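Local coordinates for protein guanylate kinase (Stenotrophomonas maltophilia, PDB 7S5E) that transfers a phosphate group from ATP to GMP, giving ADP and GDP, and so probably serves the recycling of GMP, at residues A28-A33 with T136-P141. Sequence-based numbering, arbitrary orientation.
Sequences AAPSGA and TVFILP. With ADP (adenosine-5'-diphosphate), chain J.
The start of the P-loop (Walker A motif) leaves the parallel sheet beside strand 135-140, where Ala28 still pairs with Phe138 as a parallel bridge. Ala28 straddles its partner: its N donates to Val137 O (2.9 Å, 166° at the hydrogen), and its O accepts from Ile139 N (2.9 Å). Phe138 CA adds a CA-H...O contact to the same carbonyl oxygen. The Phe138 side chain has CG anti to the backbone N (chi1 -159°), which lays one ring face over Ala28 O and Ala29 CA; Ala28 CB rests 3.8 Å from Phe138 CD1. The Pro30 and Phe138 side chains cross at about a right angle, with Pro30 CD 3.9 Å from Phe138 CZ. Past the bridge the two segments are joined by apolar packing: Ala29 CB meets Ile139 CB at 3.7 Å, and Ala33 CB sits 4.1 Å from Pro141 CD. A type II turn from Pro30 to Ala33, ending on the second of these contacts, bends the loop around the ADP beta-phosphate, and Gly32 N donates to its O3B (2.7 Å, 165°). Ala29 O accepts from Lys35 NZ; Ala33 O accepts from Asn185 ND2, and the OD1 of the same amide bonds ADP. Strand 181-184 flanks 135-140 on the side away from strand 24-28, Phe179 meets the Phe138 ring, and Met173 of helix 159-173 packs on both Pro30 and Pro141.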
loop_
_atom_site.group_PDB
_atom_site.type_symbol
_atom_site.label_atom_id
_atom_site.label_comp_id
_atom_site.label_asym_id
_atom_site.label_seq_id
_atom_site.Cartn_x
_atom_site.Cartn_y
_atom_site.Cartn_z
ATOM N N ALA A 28 -12.029 -6.960 -5.706
ATOM C CA ALA A 28 -13.467 -7.151 -5.687
ATOM C C ALA A 28 -14.164 -5.834 -5.987
ATOM O O ALA A 28 -13.644 -4.752 -5.689
ATOM C CB ALA A 28 -13.923 -7.694 -4.345
ATOM N N ALA A 29 -15.340 -5.938 -6.602
ATOM C CA ALA A 29 -16.149 -4.784 -6.972
ATOM C C ALA A 29 -17.488 -5.284 -7.474
ATOM O O ALA A 29 -17.553 -6.388 -8.025
ATOM C CB ALA A 29 -15.470 -3.943 -8.052
ATOM N N PRO A 30 -18.568 -4.518 -7.335
ATOM C CA PRO A 30 -19.796 -4.885 -8.041
ATOM C C PRO A 30 -19.564 -4.771 -9.536
ATOM O O PRO A 30 -18.730 -3.991 -10.000
ATOM C CB PRO A 30 -20.816 -3.850 -7.549
ATOM C CG PRO A 30 -19.992 -2.659 -7.222
ATOM C CD PRO A 30 -18.694 -3.213 -6.660
ATOM N N SER A 31 -20.294 -5.582 -10.294
ATOM C CA SER A 31 -20.189 -5.489 -11.742
ATOM C C SER A 31 -20.563 -4.083 -12.187
ATOM O O SER A 31 -21.465 -3.453 -11.630
ATOM C CB SER A 31 -21.074 -6.534 -12.416
ATOM O OG SER A 31 -22.427 -6.321 -12.095
ATOM N N GLY A 32 -19.854 -3.592 -13.194
ATOM C CA GLY A 32 -20.067 -2.257 -13.695
ATOM C C GLY A 32 -19.268 -1.175 -13.000
ATOM O O GLY A 32 -19.325 -0.019 -13.429
ATOM N N ALA A 33 -18.509 -1.504 -11.958
ATOM C CA ALA A 33 -17.605 -0.517 -11.386
ATOM C C ALA A 33 -16.310 -0.409 -12.177
ATOM O O ALA A 33 -15.537 0.525 -11.945
ATOM C CB ALA A 33 -17.300 -0.846 -9.920
ATOM N N THR A 136 -5.999 -7.378 -0.380
ATOM C CA THR A 136 -7.349 -7.261 -0.927
ATOM C C THR A 136 -7.709 -5.806 -1.207
ATOM O O THR A 136 -7.402 -4.914 -0.408
ATOM C CB THR A 136 -8.392 -7.905 0.014
ATOM O OG1 THR A 136 -8.432 -7.209 1.264
ATOM C CG2 THR A 136 -8.038 -9.360 0.270
ATOM N N VAL A 137 -8.313 -5.573 -2.377
ATOM C CA VAL A 137 -8.687 -4.244 -2.849
ATOM C C VAL A 137 -10.148 -4.258 -3.290
ATOM O O VAL A 137 -10.598 -5.208 -3.935
ATOM C CB VAL A 137 -7.781 -3.779 -4.006
ATOM C CG1 VAL A 137 -8.199 -2.396 -4.475
ATOM C CG2 VAL A 137 -6.308 -3.794 -3.582
ATOM N N PHE A 138 -10.894 -3.220 -2.926
ATOM C CA PHE A 138 -12.279 -3.051 -3.349
ATOM C C PHE A 138 -12.389 -1.817 -4.237
ATOM O O PHE A 138 -11.821 -0.765 -3.919
ATOM C CB PHE A 138 -13.222 -2.917 -2.148
ATOM C CG PHE A 138 -14.659 -3.247 -2.464
ATOM C CD1 PHE A 138 -15.086 -4.566 -2.517
ATOM C CD2 PHE A 138 -15.573 -2.249 -2.720
ATOM C CE1 PHE A 138 -16.397 -4.872 -2.804
ATOM C CE2 PHE A 138 -16.883 -2.554 -3.006
ATOM C CZ PHE A 138 -17.294 -3.869 -3.048
ATOM N N ILE A 139 -13.093 -1.948 -5.359
ATOM C CA ILE A 139 -13.269 -0.843 -6.295
ATOM C C ILE A 139 -14.707 -0.359 -6.209
ATOM O O ILE A 139 -15.650 -1.156 -6.308
ATOM C CB ILE A 139 -12.900 -1.232 -7.736
ATOM C CG1 ILE A 139 -11.459 -1.754 -7.788
ATOM C CG2 ILE A 139 -13.041 -0.024 -8.637
ATOM C CD1 ILE A 139 -10.968 -2.119 -9.183
ATOM N N LEU A 140 -14.869 0.955 -6.044
ATOM C CA LEU A 140 -16.152 1.612 -5.936
ATOM C C LEU A 140 -16.417 2.476 -7.164
ATOM O O LEU A 140 -15.487 3.064 -7.730
ATOM C CB LEU A 140 -16.219 2.520 -4.702
ATOM C CG LEU A 140 -16.273 1.905 -3.311
ATOM C CD1 LEU A 140 -16.202 3.005 -2.274
ATOM C CD2 LEU A 140 -17.542 1.077 -3.141
ATOM N N PRO A 141 -17.674 2.579 -7.590
ATOM C CA PRO A 141 -18.034 3.556 -8.621
ATOM C C PRO A 141 -18.034 4.958 -8.042
ATOM O O PRO A 141 -18.170 5.126 -6.824
ATOM C CB PRO A 141 -19.446 3.120 -9.034
ATOM C CG PRO A 141 -20.002 2.469 -7.800
ATOM C CD PRO A 141 -18.829 1.769 -7.160
HETATM P PB ADP J . -16.928 -4.739 -14.229
HETATM O O1B ADP J . -16.839 -4.084 -12.828
HETATM O O2B ADP J . -15.827 -5.781 -14.479
HETATM O O3B ADP J . -18.298 -5.392 -14.531
HETATM P PA ADP J . -15.821 -3.637 -16.666
HETATM O O1A ADP J . -14.399 -3.354 -16.344
HETATM O O2A ADP J . -15.991 -4.983 -17.371
HETATM O O3A ADP J . -16.728 -3.636 -15.357
HETATM O "O5'" ADP J . -16.550 -2.516 -17.477
HETATM C "C5'" ADP J . -17.535 -1.657 -16.872
HETATM C "C4'" ADP J . -17.936 -0.662 -17.926
HETATM O "O4'" ADP J . -17.617 0.676 -17.477
HETATM C "C3'" ADP J . -17.192 -0.836 -19.243
HETATM O "O3'" ADP J . -18.020 -0.402 -20.316
HETATM C "C2'" ADP J . -15.952 0.035 -19.027
HETATM O "O2'" ADP J . -15.342 0.436 -20.247
HETATM C "C1'" ADP J . -16.565 1.213 -18.263
HETATM N N9 ADP J . -15.645 1.923 -17.379
HETATM C C8 ADP J . -14.707 1.375 -16.543
HETATM N N7 ADP J . -14.072 2.254 -15.806
HETATM C C5 ADP J . -14.627 3.467 -16.185
HETATM C C6 ADP J . -14.400 4.791 -15.763
HETATM N N6 ADP J . -13.515 5.133 -14.820
HETATM N N1 ADP J . -15.127 5.770 -16.345
HETATM C C2 ADP J . -16.016 5.438 -17.285
HETATM N N3 ADP J . -16.320 4.227 -17.761
HETATM C C4 ADP J . -15.592 3.278 -17.163
#